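Local atomic coordinates of heterokaryon incompatibility protein s (Podospora anserina, PDB entry 2WVQ), a protein that controls vegetative incompatibility between fungal colonies, forming the [het-s] prion and triggering a lethal reaction with het-S from incompatible cells. Residues A[85-90]-A[171-176]. The protein carries 2 engineered substitutions. Numbering follows the deposited sequence.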
ATOM      1  N   LYS A  85      -3.648  11.539 -12.966  1.00 26.03           N
ATOM      2  CA  LYS A  85      -3.661  10.212 -13.585  1.00 26.11           C
ATOM      3  C   LYS A  85      -2.826   9.191 -12.775  1.00 25.32           C
ATOM      4  O   LYS A  85      -3.262   8.075 -12.527  1.00 25.39           O
ATOM      5  CB  LYS A  85      -3.106  10.320 -15.007  1.00 25.44           C
ATOM      6  CG  LYS A  85      -3.218   9.020 -15.779  1.00 26.86           C
ATOM      7  CD  LYS A  85      -2.829   9.194 -17.219  1.00 28.27           C
ATOM      8  CE  LYS A  85      -3.178   7.917 -18.002  1.00 32.17           C
ATOM      9  NZ  LYS A  85      -1.942   7.104 -18.179  1.00 37.45           N
ATOM     10  N   SER A  86      -1.612   9.581 -12.394  1.00 25.34           N
ATOM     11  CA  SER A  86      -0.799   8.766 -11.504  1.00 25.06           C
ATOM     12  C   SER A  86      -1.492   8.484 -10.175  1.00 25.46           C
ATOM     13  O   SER A  86      -1.472   7.350  -9.718  1.00 24.98           O
ATOM     14  CB  SER A  86       0.541   9.432 -11.272  1.00 25.14           C
ATOM     15  OG  SER A  86       1.407   8.545 -10.615  1.00 24.28           O
ATOM     16  N   ILE A  87      -2.131   9.490  -9.576  1.00 26.49           N
ATOM     17  CA  ILE A  87      -2.739   9.341  -8.239  1.00 27.98           C
ATOM     18  C   ILE A  87      -3.896   8.353  -8.279  1.00 28.47           C
ATOM     19  O   ILE A  87      -4.059   7.481  -7.417  1.00 29.30           O
ATOM     20  CB  ILE A  87      -3.223  10.691  -7.657  1.00 27.34           C
ATOM     21  CG1 ILE A  87      -2.047  11.515  -7.150  1.00 27.05           C
ATOM     22  CG2 ILE A  87      -4.184  10.431  -6.496  1.00 28.15           C
ATOM     23  CD1 ILE A  87      -2.253  13.025  -7.187  1.00 31.44           C
ATOM     24  N   VAL A  88      -4.710   8.509  -9.307  1.00 27.51           N
ATOM     25  CA  VAL A  88      -5.861   7.670  -9.539  1.00 28.06           C
ATOM     26  C   VAL A  88      -5.418   6.185  -9.876  1.00 28.15           C
ATOM     27  O   VAL A  88      -6.017   5.232  -9.386  1.00 25.94           O
ATOM     28  CB  VAL A  88      -6.702   8.490 -10.583  1.00 29.05           C
ATOM     29  CG1 VAL A  88      -6.746   7.931 -12.005  1.00 31.98           C
ATOM     30  CG2 VAL A  88      -7.944   9.167  -9.925  1.00 27.07           C
ATOM     31  N   GLU A  89      -4.338   6.016 -10.651  1.00 27.29           N
ATOM     32  CA  GLU A  89      -3.780   4.677 -10.903  1.00 28.98           C
ATOM     33  C   GLU A  89      -3.303   4.067  -9.562  1.00 29.96           C
ATOM     34  O   GLU A  89      -3.608   2.913  -9.276  1.00 30.57           O
ATOM     35  CB  GLU A  89      -2.635   4.704 -11.924  1.00 27.80           C
ATOM     36  CG  GLU A  89      -3.072   4.870 -13.349  1.00 30.03           C
ATOM     37  CD  GLU A  89      -1.957   5.292 -14.282  1.00 30.96           C
ATOM     38  OE1 GLU A  89      -2.174   5.198 -15.503  1.00 34.03           O
ATOM     39  OE2 GLU A  89      -0.884   5.730 -13.814  1.00 32.81           O
ATOM     40  N   GLU A  90      -2.597   4.852  -8.739  1.00 30.13           N
ATOM     41  CA  GLU A  90      -2.179   4.398  -7.404  1.00 31.22           C
ATOM     42  C   GLU A  90      -3.352   4.078  -6.421  1.00 31.19           C
ATOM     43  O   GLU A  90      -3.254   3.116  -5.643  1.00 29.56           O
ATOM     44  CB  GLU A  90      -1.138   5.343  -6.802  1.00 31.55           C
ATOM     45  CG  GLU A  90      -0.002   4.532  -6.089  1.00 35.52           C
ATOM     46  CD  GLU A  90       1.043   5.383  -5.435  1.00 33.88           C
ATOM     47  OE1 GLU A  90       1.449   5.048  -4.299  1.00 37.92           O
ATOM     48  OE2 GLU A  90       1.475   6.390  -6.053  1.00 39.49           O
ATOM     49  N   VAL A 171      -6.277  12.175  -1.936  1.00 35.71           N
ATOM     50  CA  VAL A 171      -7.214  13.258  -2.254  1.00 35.94           C
ATOM     51  C   VAL A 171      -6.609  14.606  -1.814  1.00 36.67           C
ATOM     52  O   VAL A 171      -6.883  15.627  -2.456  1.00 36.14           O
ATOM     53  CB  VAL A 171      -8.695  13.000  -1.752  1.00 36.44           C
ATOM     54  CG1 VAL A 171      -9.635  14.164  -2.122  1.00 35.75           C
ATOM     55  CG2 VAL A 171      -9.279  11.728  -2.326  1.00 34.04           C
ATOM     56  N   ASP A 172      -5.759  14.609  -0.774  1.00 36.65           N
ATOM     57  CA  ASP A 172      -4.916  15.781  -0.439  1.00 37.54           C
ATOM     58  C   ASP A 172      -4.050  16.175  -1.633  1.00 38.16           C
ATOM     59  O   ASP A 172      -3.996  17.359  -2.001  1.00 39.07           O
ATOM     60  CB  ASP A 172      -3.973  15.534   0.754  1.00 37.86           C
ATOM     61  CG  ASP A 172      -4.697  15.427   2.097  1.00 39.86           C
ATOM     62  OD1 ASP A 172      -4.050  15.016   3.095  1.00 40.33           O
ATOM     63  OD2 ASP A 172      -5.906  15.742   2.159  1.00 43.97           O
ATOM     64  N   GLU A 173      -3.351  15.193  -2.209  1.00 38.48           N
ATOM     65  CA  GLU A 173      -2.498  15.386  -3.392  1.00 38.99           C
ATOM     66  C   GLU A 173      -3.284  15.917  -4.611  1.00 39.12           C
ATOM     67  O   GLU A 173      -2.829  16.849  -5.298  1.00 39.84           O
ATOM     68  CB  GLU A 173      -1.791  14.074  -3.753  1.00 38.86           C
ATOM     69  CG  GLU A 173      -0.386  13.908  -3.191  1.00 40.60           C
ATOM     70  CD  GLU A 173       0.376  12.746  -3.845  1.00 40.64           C
ATOM     71  OE1 GLU A 173       1.338  12.999  -4.616  1.00 40.66           O
ATOM     72  OE2 GLU A 173       0.014  11.571  -3.585  1.00 42.98           O
ATOM     73  N   LEU A 174      -4.453  15.325  -4.857  1.00 39.10           N
ATOM     74  CA  LEU A 174      -5.390  15.707  -5.938  1.00 39.32           C
ATOM     75  C   LEU A 174      -5.909  17.126  -5.804  1.00 39.84           C
ATOM     76  O   LEU A 174      -5.988  17.867  -6.798  1.00 40.27           O
ATOM     77  CB  LEU A 174      -6.591  14.762  -5.944  1.00 38.32           C
ATOM     78  CG  LEU A 174      -6.912  13.703  -6.995  1.00 40.07           C
ATOM     79  CD1 LEU A 174      -5.777  13.351  -7.935  1.00 40.03           C
ATOM     80  CD2 LEU A 174      -7.546  12.462  -6.379  1.00 37.93           C
ATOM     81  N   GLU A 175      -6.302  17.487  -4.586  1.00 39.86           N
ATOM     82  CA  GLU A 175      -6.770  18.837  -4.284  1.00 39.82           C
ATOM     83  C   GLU A 175      -5.649  19.890  -4.378  1.00 40.56           C
ATOM     84  O   GLU A 175      -5.914  21.043  -4.681  1.00 40.50           O
ATOM     85  CB  GLU A 175      -7.457  18.882  -2.909  1.00 39.10           C
ATOM     86  CG  GLU A 175      -8.849  18.240  -2.851  1.00 38.46           C
ATOM     87  CD  GLU A 175      -9.357  18.073  -1.411  1.00 39.31           C
ATOM     88  OE1 GLU A 175     -10.315  17.303  -1.166  1.00 34.72           O
ATOM     89  OE2 GLU A 175      -8.782  18.712  -0.514  1.00 40.06           O
ATOM     90  N   LYS A 176      -4.405  19.487  -4.104  1.00 41.39           N
ATOM     91  CA  LYS A 176      -3.234  20.361  -4.210  1.00 41.44           C
ATOM     92  C   LYS A 176      -2.933  20.744  -5.676  1.00 41.26           C
ATOM     93  O   LYS A 176      -2.441  21.839  -5.945  1.00 40.63           O
ATOM     94  CB  LYS A 176      -1.998  19.685  -3.566  1.00 41.97           C
ATOM     95  CG  LYS A 176      -1.001  20.613  -2.839  1.00 43.18           C
ATOM     96  CD  LYS A 176       0.053  21.219  -3.805  1.00 44.71           C
ATOM     97  CE  LYS A 176       0.820  22.381  -3.196  1.00 44.47           C
ATOM     98  NZ  LYS A 176       1.639  21.975  -2.002  1.00 46.67           N
TER
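With CG1 set anti to its own carbonyl carbon (chi1 -76°), I87 uses a chi2 of 152° to swing CD1 out toward the helix of 171-176, while CG2, lying anti to the backbone N, makes the second arm of a fork. L174 fills that fork; its chi1 lies off the staggered positions and its chi2 of 15° nearly eclipses CD1 with CA, a probably somewhat strained shape that places this methyl. L174 CD1 sits 3.6 Å from I87 CD1 and equally near I87 CG2, and it also comes within 3.7 Å of I87 CB, so one methyl is held by both branches and their branch point. L174 CD2 also touches, 3.9 Å from I87 CG2. The two side chains run antiparallel, flank to flank, and do not meet end-on. At the end of the longer branch, I87 CD1 also meets E173 CB at 3.6 Å. E173 then extends beyond CG, bringing OE2 to 4.1 Å from I87 CG1.

The contact joins helix 79-108 to the C-terminal end of helix 157-176 in the globular domain of HET-s, the part separate from the prion-forming region. F170 adds a further surface against I87, and L56 of helix 42-62 packs on L174, so three helices share this patch. R104 of the second subunit packs on I87 and forms salt bridges with E173 OE1 and E90 OE2.

The chemistry is thus divided. Between the segments the grip is apolar, made by the methyls of I87 and L174 and the CB methylene of E173, whereas the carboxylates of E173 and E90, whose OE2 atoms stand 5.9 Å apart, share one arginine; that positive charge probably offsets their mutual repulsion and couples this helix pair to the dimer interface.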